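Local coordinates for protein kojibiose phosphorylase (Gut metagenome, PDB 6W0P) that is, by its name, a phosphorylase of glycoside hydrolase family 65, with a beta-sandwich N-terminal domain, a helical catalytic domain and a small C-terminal domain, at residues 58-63 against 209-214; 592-595 against 600-603; 608-613 against 626-631. One frame throughout, in Å; residues are numbered along the deposited sequence.

Contact 1: residues 58-63 against 209-214; sequences TYFNGI and QTLTSV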
ATOM      1  N   THR A  58       1.398  -4.959  31.077  1.00 30.33           N
ATOM      2  CA  THR A  58       2.119  -4.017  31.959  1.00 30.46           C
ATOM      3  C   THR A  58       2.990  -3.149  31.052  1.00 30.27           C
ATOM      4  O   THR A  58       3.810  -3.732  30.322  1.00 31.14           O
ATOM      5  CB  THR A  58       2.948  -4.749  33.027  1.00 30.67           C
ATOM      6  OG1 THR A  58       2.116  -5.696  33.705  1.00 30.30           O
ATOM      7  CG2 THR A  58       3.568  -3.790  34.023  1.00 30.55           C
ATOM      8  N   TYR A  59       2.817  -1.828  31.062  1.00 29.50           N
ATOM      9  CA  TYR A  59       3.596  -0.951  30.162  1.00 29.74           C
ATOM     10  C   TYR A  59       4.201   0.190  30.945  1.00 29.94           C
ATOM     11  O   TYR A  59       3.622   0.596  31.947  1.00 30.17           O
ATOM     12  CB  TYR A  59       2.715  -0.444  29.033  1.00 29.22           C
ATOM     13  CG  TYR A  59       1.750  -1.480  28.517  1.00 29.00           C
ATOM     14  CD1 TYR A  59       2.155  -2.435  27.593  1.00 28.99           C
ATOM     15  CD2 TYR A  59       0.436  -1.510  28.954  1.00 28.50           C
ATOM     16  CE1 TYR A  59       1.261  -3.364  27.090  1.00 28.85           C
ATOM     17  CE2 TYR A  59      -0.467  -2.446  28.469  1.00 28.40           C
ATOM     18  CZ  TYR A  59      -0.049  -3.373  27.530  1.00 28.21           C
ATOM     19  OH  TYR A  59      -0.927  -4.284  27.038  1.00 27.57           O
ATOM     20  N   PHE A  60       5.315   0.685  30.430  1.00 30.92           N
ATOM     21  CA  PHE A  60       6.051   1.871  30.909  1.00 32.23           C
ATOM     22  C   PHE A  60       6.126   2.863  29.758  1.00 32.86           C
ATOM     23  O   PHE A  60       6.568   2.464  28.671  1.00 33.90           O
ATOM     24  CB  PHE A  60       7.436   1.466  31.410  1.00 33.53           C
ATOM     25  CG  PHE A  60       7.393   0.515  32.581  1.00 34.54           C
ATOM     26  CD1 PHE A  60       7.356   1.000  33.884  1.00 34.94           C
ATOM     27  CD2 PHE A  60       7.341  -0.858  32.378  1.00 34.57           C
ATOM     28  CE1 PHE A  60       7.294   0.128  34.967  1.00 35.63           C
ATOM     29  CE2 PHE A  60       7.283  -1.730  33.457  1.00 35.45           C
ATOM     30  CZ  PHE A  60       7.271  -1.238  34.752  1.00 36.23           C
ATOM     31  N   ASN A  61       5.680   4.099  29.997  1.00 32.80           N
ATOM     32  CA  ASN A  61       5.606   5.160  28.963  1.00 33.07           C
ATOM     33  C   ASN A  61       7.016   5.335  28.388  1.00 34.14           C
ATOM     34  O   ASN A  61       7.922   5.681  29.178  1.00 35.36           O
ATOM     35  CB  ASN A  61       5.017   6.429  29.578  1.00 32.94           C
ATOM     36  CG  ASN A  61       4.309   7.337  28.596  1.00 32.68           C
ATOM     37  OD1 ASN A  61       4.866   7.690  27.556  1.00 32.75           O
ATOM     38  ND2 ASN A  61       3.094   7.738  28.942  1.00 31.78           N
ATOM     39  N   GLY A  62       7.214   5.059  27.095  1.00 33.91           N
ATOM     40  CA  GLY A  62       8.493   5.314  26.393  1.00 34.67           C
ATOM     41  C   GLY A  62       9.404   4.092  26.357  1.00 35.17           C
ATOM     42  O   GLY A  62      10.523   4.194  25.841  1.00 35.48           O
ATOM     43  N   ILE A  63       8.956   2.964  26.907  1.00 35.59           N
ATOM     44  CA  ILE A  63       9.680   1.669  26.821  1.00 35.55           C
ATOM     45  C   ILE A  63       9.084   0.909  25.638  1.00 34.88           C
ATOM     46  O   ILE A  63       7.910   0.547  25.704  1.00 35.05           O
ATOM     47  CB  ILE A  63       9.591   0.879  28.132  1.00 35.51           C
ATOM     48  CG1 ILE A  63      10.451   1.519  29.224  1.00 36.44           C
ATOM     49  CG2 ILE A  63       9.956  -0.571  27.895  1.00 35.83           C
ATOM     50  CD1 ILE A  63      11.937   1.649  28.893  1.00 36.58           C
ATOM     51  N   GLN A 209      17.261  -0.005  26.013  1.00 43.84           N
ATOM     52  CA  GLN A 209      16.475   0.369  27.213  1.00 41.68           C
ATOM     53  C   GLN A 209      16.564  -0.757  28.236  1.00 40.39           C
ATOM     54  O   GLN A 209      16.502  -1.943  27.836  1.00 41.05           O
ATOM     55  CB  GLN A 209      15.033   0.680  26.841  1.00 39.98           C
ATOM     56  CG  GLN A 209      14.924   1.873  25.910  1.00 39.74           C
ATOM     57  CD  GLN A 209      13.474   2.174  25.630  1.00 39.46           C
ATOM     58  OE1 GLN A 209      12.674   1.259  25.404  1.00 37.83           O
ATOM     59  NE2 GLN A 209      13.133   3.459  25.668  1.00 38.30           N
ATOM     60  N   THR A 210      16.685  -0.369  29.498  1.00 39.10           N
ATOM     61  CA  THR A 210      16.839  -1.279  30.653  1.00 39.89           C
ATOM     62  C   THR A 210      15.773  -0.968  31.704  1.00 39.47           C
ATOM     63  O   THR A 210      15.294   0.193  31.767  1.00 38.27           O
ATOM     64  CB  THR A 210      18.243  -1.171  31.262  1.00 40.54           C
ATOM     65  OG1 THR A 210      18.352   0.102  31.909  1.00 40.35           O
ATOM     66  CG2 THR A 210      19.334  -1.359  30.229  1.00 40.85           C
ATOM     67  N   LEU A 211      15.448  -1.986  32.495  1.00 39.08           N
ATOM     68  CA  LEU A 211      14.474  -1.907  33.596  1.00 39.28           C
ATOM     69  C   LEU A 211      14.974  -2.788  34.746  1.00 39.33           C
ATOM     70  O   LEU A 211      15.415  -3.916  34.469  1.00 39.38           O
ATOM     71  CB  LEU A 211      13.144  -2.400  33.026  1.00 39.29           C
ATOM     72  CG  LEU A 211      12.009  -2.552  34.028  1.00 39.43           C
ATOM     73  CD1 LEU A 211      10.669  -2.358  33.331  1.00 40.08           C
ATOM     74  CD2 LEU A 211      12.065  -3.905  34.722  1.00 39.87           C
ATOM     75  N   THR A 212      14.869  -2.308  35.984  1.00 39.18           N
ATOM     76  CA  THR A 212      15.069  -3.127  37.206  1.00 40.07           C
ATOM     77  C   THR A 212      13.744  -3.185  37.955  1.00 40.11           C
ATOM     78  O   THR A 212      13.184  -2.112  38.253  1.00 40.36           O
ATOM     79  CB  THR A 212      16.201  -2.599  38.097  1.00 40.29           C
ATOM     80  OG1 THR A 212      17.413  -2.776  37.374  1.00 41.14           O
ATOM     81  CG2 THR A 212      16.312  -3.335  39.413  1.00 40.74           C
ATOM     82  N   SER A 213      13.249  -4.399  38.179  1.00 40.40           N
ATOM     83  CA  SER A 213      12.034  -4.682  38.970  1.00 39.63           C
ATOM     84  C   SER A 213      12.444  -5.387  40.253  1.00 39.93           C
ATOM     85  O   SER A 213      13.079  -6.464  40.146  1.00 40.18           O
ATOM     86  CB  SER A 213      11.056  -5.517  38.201  1.00 39.51           C
ATOM     87  OG  SER A 213       9.864  -5.660  38.960  1.00 39.43           O
ATOM     88  N   VAL A 214      12.100  -4.794  41.400  1.00 39.56           N
ATOM     89  CA  VAL A 214      12.428  -5.362  42.738  1.00 41.06           C
ATOM     90  C   VAL A 214      11.157  -5.448  43.587  1.00 40.91           C
ATOM     91  O   VAL A 214      10.338  -4.508  43.554  1.00 40.52           O
ATOM     92  CB  VAL A 214      13.523  -4.539  43.438  1.00 41.39           C
ATOM     93  CG1 VAL A 214      14.860  -4.664  42.713  1.00 42.12           C
ATOM     94  CG2 VAL A 214      13.122  -3.081  43.588  1.00 41.43           C
TER
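Gln209, just ahead of strand 210-217, reaches over to the turn that follows strand 58-60 and grips it with its carboxamide. NE2 of Gln209 donates to Gly62 O across 2.7 Å, with an N-H...O angle of 160°. The amide nitrogen lies in the plane of the Gly62 carbonyl, and the oxygen it meets is only slightly out of the plane of the Gln209 amide, so each meets the other close to its own plane, although the planes are twisted against each other. Beyond CG the glutamine is extended (chi2 -177°), which carries its amide out to this oxygen. The receiving turn, from Phe60 to Ile63, is a type II beta turn closed by Ile63 N bonding to Phe60 O at 3.0 Å.

Ile63 lies alongside the glutamine, the two side chains sliding past each other in opposite directions. Its CD1 comes within 3.6 Å of Gln209 CD and 3.8 Å of Gln209 CB. Farther along the strand, Leu211 points toward the turn and sets CD1 over a face of the Phe60 ring, a CH-pi contact 3.9 Å from the ring centroid and 30° off the normal. Trp186 touches both Leu211 and Ile63. Side chains thereby join a small three-stranded sheet, with 58-60 as an outer strand, to the large antiparallel sheet of the family 65 N-terminal beta-sandwich.

Both ends of the buried amide are in use: NE2 also bonds to Lys257 O, while OE1 accepts from Tyr64 N. Donors and acceptors on two sides should therefore fix its flip and rotation, leaving apolar packing to fill in beside it.

Contact 2: residues 592-595 against 600-603; sequences MFMF and EFSQ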
ATOM      1  N   MET A 592     -13.488  21.089  11.996  1.00 26.49           N
ATOM      2  CA  MET A 592     -12.330  20.985  12.912  1.00 26.58           C
ATOM      3  C   MET A 592     -11.641  22.358  13.030  1.00 26.99           C
ATOM      4  O   MET A 592     -11.452  22.808  14.149  1.00 27.63           O
ATOM      5  CB  MET A 592     -11.318  19.955  12.416  1.00 26.21           C
ATOM      6  CG  MET A 592     -10.323  19.591  13.475  1.00 26.07           C
ATOM      7  SD  MET A 592     -11.160  18.702  14.814  1.00 25.96           S
ATOM      8  CE  MET A 592      -9.958  18.899  16.124  1.00 26.03           C
ATOM      9  N   PHE A 593     -11.250  23.020  11.943  1.00 26.96           N
ATOM     10  CA  PHE A 593     -10.517  24.302  12.118  1.00 27.82           C
ATOM     11  C   PHE A 593     -11.501  25.368  12.626  1.00 27.86           C
ATOM     12  O   PHE A 593     -11.088  26.254  13.343  1.00 28.54           O
ATOM     13  CB  PHE A 593      -9.693  24.692  10.889  1.00 27.36           C
ATOM     14  CG  PHE A 593     -10.463  25.205   9.708  1.00 27.33           C
ATOM     15  CD1 PHE A 593     -10.945  26.502   9.691  1.00 28.09           C
ATOM     16  CD2 PHE A 593     -10.648  24.409   8.593  1.00 27.38           C
ATOM     17  CE1 PHE A 593     -11.640  26.989   8.595  1.00 27.92           C
ATOM     18  CE2 PHE A 593     -11.317  24.900   7.487  1.00 27.82           C
ATOM     19  CZ  PHE A 593     -11.816  26.189   7.494  1.00 28.02           C
ATOM     20  N   MET A 594     -12.779  25.250  12.300  1.00 28.25           N
ATOM     21  CA  MET A 594     -13.799  26.195  12.781  1.00 28.75           C
ATOM     22  C   MET A 594     -13.955  26.012  14.295  1.00 29.31           C
ATOM     23  O   MET A 594     -14.001  27.031  15.006  1.00 29.12           O
ATOM     24  CB  MET A 594     -15.103  26.009  12.015  1.00 29.22           C
ATOM     25  CG  MET A 594     -14.948  26.433  10.554  1.00 29.74           C
ATOM     26  SD  MET A 594     -16.492  26.740   9.662  1.00 30.15           S
ATOM     27  CE  MET A 594     -16.883  28.360  10.329  1.00 31.74           C
ATOM     28  N   PHE A 595     -13.890  24.772  14.805  1.00 29.33           N
ATOM     29  CA  PHE A 595     -13.885  24.509  16.270  1.00 28.51           C
ATOM     30  C   PHE A 595     -12.634  25.121  16.918  1.00 28.19           C
ATOM     31  O   PHE A 595     -12.778  25.797  17.951  1.00 27.09           O
ATOM     32  CB  PHE A 595     -13.910  23.010  16.552  1.00 28.30           C
ATOM     33  CG  PHE A 595     -13.569  22.639  17.969  1.00 28.14           C
ATOM     34  CD1 PHE A 595     -14.462  22.890  18.999  1.00 28.54           C
ATOM     35  CD2 PHE A 595     -12.402  21.955  18.260  1.00 28.25           C
ATOM     36  CE1 PHE A 595     -14.165  22.528  20.301  1.00 28.34           C
ATOM     37  CE2 PHE A 595     -12.104  21.585  19.567  1.00 28.25           C
ATOM     38  CZ  PHE A 595     -12.976  21.889  20.583  1.00 28.50           C
ATOM     39  N   GLU A 600     -13.486  33.251  16.099  1.00 36.95           N
ATOM     40  CA  GLU A 600     -13.354  34.115  14.892  0.50 36.77           C
ATOM     41  C   GLU A 600     -14.542  33.944  13.938  1.00 36.20           C
ATOM     42  O   GLU A 600     -14.616  34.710  12.949  1.00 36.20           O
ATOM     43  CB  GLU A 600     -12.074  33.772  14.136  0.50 37.19           C
ATOM     44  CG  GLU A 600     -10.837  34.310  14.819  0.50 37.58           C
ATOM     45  CD  GLU A 600      -9.560  33.581  14.468  0.50 37.38           C
ATOM     46  OE1 GLU A 600      -9.508  32.959  13.375  0.50 37.45           O
ATOM     47  OE2 GLU A 600      -8.629  33.635  15.296  0.50 37.16           O
ATOM     48  N   PHE A 601     -15.430  32.981  14.187  1.00 34.60           N
ATOM     49  CA  PHE A 601     -16.497  32.688  13.206  1.00 34.27           C
ATOM     50  C   PHE A 601     -17.843  33.098  13.785  1.00 34.22           C
ATOM     51  O   PHE A 601     -18.114  32.790  14.940  1.00 34.33           O
ATOM     52  CB  PHE A 601     -16.441  31.235  12.754  1.00 34.09           C
ATOM     53  CG  PHE A 601     -15.179  30.915  11.992  1.00 34.17           C
ATOM     54  CD1 PHE A 601     -14.948  31.464  10.737  1.00 34.33           C
ATOM     55  CD2 PHE A 601     -14.215  30.090  12.541  1.00 33.76           C
ATOM     56  CE1 PHE A 601     -13.781  31.187  10.040  1.00 33.96           C
ATOM     57  CE2 PHE A 601     -13.045  29.816  11.850  1.00 33.71           C
ATOM     58  CZ  PHE A 601     -12.838  30.361  10.601  1.00 33.87           C
ATOM     59  N   SER A 602     -18.653  33.774  12.974  1.00 34.88           N
ATOM     60  CA  SER A 602     -19.987  34.278  13.373  1.00 35.40           C
ATOM     61  C   SER A 602     -20.936  33.090  13.490  1.00 36.78           C
ATOM     62  O   SER A 602     -20.582  31.982  12.975  1.00 36.60           O
ATOM     63  CB  SER A 602     -20.475  35.290  12.380  1.00 35.71           C
ATOM     64  OG  SER A 602     -20.726  34.701  11.116  1.00 35.32           O
ATOM     65  N   GLN A 603     -22.087  33.303  14.123  1.00 37.40           N
ATOM     66  CA  GLN A 603     -23.216  32.348  14.165  1.00 39.07           C
ATOM     67  C   GLN A 603     -23.520  31.853  12.752  1.00 38.64           C
ATOM     68  O   GLN A 603     -23.807  30.646  12.589  1.00 38.12           O
ATOM     69  CB  GLN A 603     -24.481  32.998  14.727  1.00 41.57           C
ATOM     70  CG  GLN A 603     -24.361  33.332  16.201  1.00 44.18           C
ATOM     71  CD  GLN A 603     -24.160  32.084  17.021  1.00 47.13           C
ATOM     72  OE1 GLN A 603     -25.014  31.198  17.042  1.00 50.39           O
ATOM     73  NE2 GLN A 603     -23.019  32.003  17.692  1.00 47.91           N
TER
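Met594 overlaps one face of the Phe601 ring with its terminal methyl, CE standing 3.5 Å from Phe601 CG and displaced from the middle of the ring toward that rim. Measured to the centroid of the Phe601 ring, the Met594 methyl is 3.8 Å away, a CH-pi contact. The sulfur lies farther up, with Met594 SD 4.9 Å from the same centroid and just 7° off the normal, which makes the pair a Met-aromatic contact in which the thioether stands above the face and the methyl does the touching. A bend at chi3 (77°) turns CE away from the extended course of the methionine and brings it onto the ring. The far part of the phenyl reaches back to the helix itself, Phe601 CE2 lying 3.8 Å from Met594 CA.

Contact 2 illustrates how a short connection between successive helices can fold back on the helix it leaves: Phe601 sits in the loop that links helix 590-596 to helix 603-613, within the helical catalytic domain of family 65, an (alpha/alpha)6 barrel. Ser602 follows as the N-cap of the second helix, its side chain capping a backbone N in the first turn, while Ser602 N bonds to Gln605 OE1.

Phe593 adds an aromatic neighbour. Its CE1 is 4.1 Å from Phe601 CZ, which lies at the edge of the Phe593 ring, near its plane; the two side chains cross at about a right angle. Stacking with Phe491 and an edge-to-face contact with Phe546 continue the aromatic cluster around Phe593, while Leu606 touches both Met594 and Phe601.

Contact 3: residues 608-613 against 626-631; sequences ANYNYY and SIHSII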
ATOM      1  N   ALA A 608     -23.811  27.859   8.402  1.00 29.75           N
ATOM      2  CA  ALA A 608     -23.710  27.536   6.961  1.00 29.54           C
ATOM      3  C   ALA A 608     -22.838  26.287   6.807  1.00 28.79           C
ATOM      4  O   ALA A 608     -23.268  25.339   6.154  1.00 28.85           O
ATOM      5  CB  ALA A 608     -23.150  28.700   6.189  1.00 29.42           C
ATOM      6  N   ASN A 609     -21.668  26.264   7.444  1.00 28.53           N
ATOM      7  CA  ASN A 609     -20.706  25.134   7.297  1.00 27.89           C
ATOM      8  C   ASN A 609     -21.244  23.900   8.017  1.00 27.69           C
ATOM      9  O   ASN A 609     -21.070  22.801   7.492  1.00 27.39           O
ATOM     10  CB  ASN A 609     -19.301  25.539   7.714  1.00 27.41           C
ATOM     11  CG  ASN A 609     -18.713  26.530   6.737  1.00 27.74           C
ATOM     12  OD1 ASN A 609     -18.065  26.098   5.791  1.00 28.21           O
ATOM     13  ND2 ASN A 609     -18.947  27.831   6.927  1.00 27.28           N
ATOM     14  N   TYR A 610     -21.877  24.080   9.165  1.00 27.89           N
ATOM     15  CA  TYR A 610     -22.477  22.964   9.921  1.00 28.41           C
ATOM     16  C   TYR A 610     -23.539  22.299   9.039  1.00 29.54           C
ATOM     17  O   TYR A 610     -23.580  21.041   8.975  1.00 30.28           O
ATOM     18  CB  TYR A 610     -23.053  23.440  11.254  1.00 28.36           C
ATOM     19  CG  TYR A 610     -23.678  22.344  12.080  1.00 27.87           C
ATOM     20  CD1 TYR A 610     -22.945  21.611  13.001  1.00 27.54           C
ATOM     21  CD2 TYR A 610     -25.020  22.044  11.935  1.00 28.23           C
ATOM     22  CE1 TYR A 610     -23.528  20.608  13.758  1.00 27.24           C
ATOM     23  CE2 TYR A 610     -25.618  21.044  12.679  1.00 27.98           C
ATOM     24  CZ  TYR A 610     -24.862  20.301  13.568  1.00 27.43           C
ATOM     25  OH  TYR A 610     -25.506  19.348  14.295  1.00 27.05           O
ATOM     26  N   ASN A 611     -24.405  23.111   8.429  1.00 30.08           N
ATOM     27  CA  ASN A 611     -25.573  22.621   7.656  1.00 30.04           C
ATOM     28  C   ASN A 611     -25.049  21.878   6.429  1.00 29.81           C
ATOM     29  O   ASN A 611     -25.691  20.923   6.034  1.00 30.32           O
ATOM     30  CB  ASN A 611     -26.522  23.738   7.215  1.00 30.65           C
ATOM     31  CG  ASN A 611     -27.482  24.210   8.290  1.00 31.40           C
ATOM     32  OD1 ASN A 611     -27.600  23.593   9.339  1.00 31.59           O
ATOM     33  ND2 ASN A 611     -28.129  25.344   8.063  1.00 31.50           N
ATOM     34  N   TYR A 612     -23.944  22.314   5.822  1.00 29.34           N
ATOM     35  CA  TYR A 612     -23.395  21.622   4.627  1.00 29.29           C
ATOM     36  C   TYR A 612     -22.665  20.321   5.034  1.00 28.85           C
ATOM     37  O   TYR A 612     -22.910  19.304   4.388  1.00 28.31           O
ATOM     38  CB  TYR A 612     -22.489  22.529   3.795  1.00 29.28           C
ATOM     39  CG  TYR A 612     -22.092  21.870   2.501  1.00 29.59           C
ATOM     40  CD1 TYR A 612     -22.875  21.971   1.367  1.00 29.76           C
ATOM     41  CD2 TYR A 612     -20.965  21.058   2.448  1.00 29.21           C
ATOM     42  CE1 TYR A 612     -22.521  21.319   0.194  1.00 30.36           C
ATOM     43  CE2 TYR A 612     -20.584  20.426   1.284  1.00 29.43           C
ATOM     44  CZ  TYR A 612     -21.355  20.565   0.149  1.00 29.85           C
ATOM     45  OH  TYR A 612     -20.985  19.878  -0.965  1.00 29.93           O
ATOM     46  N   TYR A 613     -21.817  20.336   6.067  1.00 28.92           N
ATOM     47  CA  TYR A 613     -20.859  19.237   6.371  1.00 28.31           C
ATOM     48  C   TYR A 613     -21.399  18.204   7.365  1.00 28.48           C
ATOM     49  O   TYR A 613     -21.078  17.022   7.156  1.00 27.65           O
ATOM     50  CB  TYR A 613     -19.518  19.823   6.796  1.00 28.14           C
ATOM     51  CG  TYR A 613     -18.766  20.433   5.639  1.00 27.74           C
ATOM     52  CD1 TYR A 613     -18.299  19.658   4.593  1.00 27.72           C
ATOM     53  CD2 TYR A 613     -18.540  21.792   5.579  1.00 28.03           C
ATOM     54  CE1 TYR A 613     -17.626  20.223   3.522  1.00 27.60           C
ATOM     55  CE2 TYR A 613     -17.854  22.366   4.526  1.00 27.99           C
ATOM     56  CZ  TYR A 613     -17.408  21.583   3.486  1.00 27.35           C
ATOM     57  OH  TYR A 613     -16.749  22.181   2.458  1.00 27.88           O
ATOM     58  N   SER A 626     -18.458  14.753  19.423  1.00 27.63           N
ATOM     59  CA  SER A 626     -18.217  15.842  20.406  1.00 27.48           C
ATOM     60  C   SER A 626     -18.035  17.196  19.690  1.00 27.35           C
ATOM     61  O   SER A 626     -18.486  18.221  20.223  1.00 27.65           O
ATOM     62  CB  SER A 626     -17.044  15.505  21.333  1.00 27.01           C
ATOM     63  OG  SER A 626     -15.799  15.472  20.638  1.00 26.76           O
ATOM     64  N   ILE A 627     -17.350  17.223  18.553  1.00 26.94           N
ATOM     65  CA  ILE A 627     -17.071  18.479  17.809  1.00 27.18           C
ATOM     66  C   ILE A 627     -18.401  19.014  17.281  1.00 27.44           C
ATOM     67  O   ILE A 627     -18.672  20.207  17.431  1.00 27.20           O
ATOM     68  CB  ILE A 627     -16.075  18.230  16.673  1.00 27.09           C
ATOM     69  CG1 ILE A 627     -14.734  17.739  17.213  1.00 27.24           C
ATOM     70  CG2 ILE A 627     -15.920  19.477  15.833  1.00 27.45           C
ATOM     71  CD1 ILE A 627     -14.150  18.671  18.217  1.00 27.64           C
ATOM     72  N   HIS A 628     -19.201  18.136  16.695  1.00 27.50           N
ATOM     73  CA  HIS A 628     -20.529  18.487  16.136  1.00 28.53           C
ATOM     74  C   HIS A 628     -21.461  18.929  17.285  1.00 28.26           C
ATOM     75  O   HIS A 628     -22.220  19.920  17.088  1.00 27.16           O
ATOM     76  CB  HIS A 628     -21.053  17.320  15.265  1.00 29.37           C
ATOM     77  CG  HIS A 628     -20.301  17.119  13.985  1.00 29.57           C
ATOM     78  ND1 HIS A 628     -19.212  16.275  13.870  1.00 29.72           N
ATOM     79  CD2 HIS A 628     -20.480  17.661  12.763  1.00 30.26           C
ATOM     80  CE1 HIS A 628     -18.755  16.309  12.641  1.00 29.52           C
ATOM     81  NE2 HIS A 628     -19.518  17.157  11.942  1.00 30.08           N
ATOM     82  N   SER A 629     -21.433  18.234  18.438  1.00 27.96           N
ATOM     83  CA  SER A 629     -22.251  18.617  19.622  1.00 28.29           C
ATOM     84  C   SER A 629     -21.866  20.038  20.040  1.00 28.79           C
ATOM     85  O   SER A 629     -22.777  20.846  20.294  1.00 28.49           O
ATOM     86  CB  SER A 629     -22.119  17.694  20.806  1.00 28.34           C
ATOM     87  OG  SER A 629     -22.949  18.185  21.866  1.00 28.46           O
ATOM     88  N   ILE A 630     -20.560  20.329  20.084  1.00 28.59           N
ATOM     89  CA  ILE A 630     -20.043  21.629  20.602  1.00 28.98           C
ATOM     90  C   ILE A 630     -20.481  22.726  19.654  1.00 29.35           C
ATOM     91  O   ILE A 630     -20.959  23.743  20.146  1.00 29.60           O
ATOM     92  CB  ILE A 630     -18.520  21.619  20.805  1.00 28.75           C
ATOM     93  CG1 ILE A 630     -18.161  20.738  22.009  1.00 28.55           C
ATOM     94  CG2 ILE A 630     -17.998  23.041  20.949  1.00 28.95           C
ATOM     95  CD1 ILE A 630     -16.819  20.079  21.915  1.00 28.63           C
ATOM     96  N   ILE A 631     -20.311  22.512  18.350  1.00 30.05           N
ATOM     97  CA  ILE A 631     -20.695  23.521  17.324  1.00 30.19           C
ATOM     98  C   ILE A 631     -22.223  23.667  17.350  1.00 30.13           C
ATOM     99  O   ILE A 631     -22.674  24.803  17.306  1.00 29.49           O
ATOM    100  CB  ILE A 631     -20.129  23.171  15.941  1.00 30.25           C
ATOM    101  CG1 ILE A 631     -18.606  23.307  15.937  1.00 30.72           C
ATOM    102  CG2 ILE A 631     -20.771  24.024  14.849  1.00 30.59           C
ATOM    103  CD1 ILE A 631     -17.940  22.721  14.684  1.00 30.87           C
TER
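With CG of Tyr610 placed opposite its backbone N (chi1 -180°), the phenol is thrown across to the neighbouring helix, where Ile631 presents its CG2 branch, likewise trans to N while CG1 lies beside it (chi1 -68°). The meeting is one of Tyr610 CD1 with Ile631 CG2 at 3.7 Å, the methyl coming obliquely upon the ring as the two side chains slide past each other in opposite directions.

One turn earlier on the second helix, the backbone of His628 borders the same side of the tyrosine: its carbonyl oxygen lies 3.6 Å from Tyr610 CE1, a van der Waals approach of ring carbon to oxygen. The imidazole is a little farther off, His628 CD2 being 4.4 Å from Tyr610 CE1, which lies at the edge of the histidine ring, near its plane.

The two consecutive helices, 603-613 and 624-634, run roughly antiparallel within the catalytic domain, which in this family is an (alpha/alpha)6 barrel. Their interface here is carried by one large aromatic laid between a branched aliphatic and a histidine.

The polar ends are satisfied from outside the pair. Tyr610 OH is hydrogen-bonded to Asp640 OD2, with Phe644 of helix 638-645 also touching the tyrosine, and His628 ND1 bonds to Ser624 O one turn back in its own helix.

How the contacts relate
The three contacts follow one another along the chain, and the first stands well apart. Contact 1 belongs to the N-terminal beta domain; its centre lies about 43 Å from those of contacts 2 and 3, on the opposite side of the chain's centre. Contacts 2 and 3 are neighbours in the helical catalytic domain, with centres about 9 Å apart. They share the succession of helices 590-596, 603-613 and 624-634, and their residues touch: Met594 SD packs on Asn609 CB at 3.6 Å, and Phe595 reaches both Ile627 and Ile630. One local helical core thus includes both, whereas contact 1 ties together sheets of a separate domain.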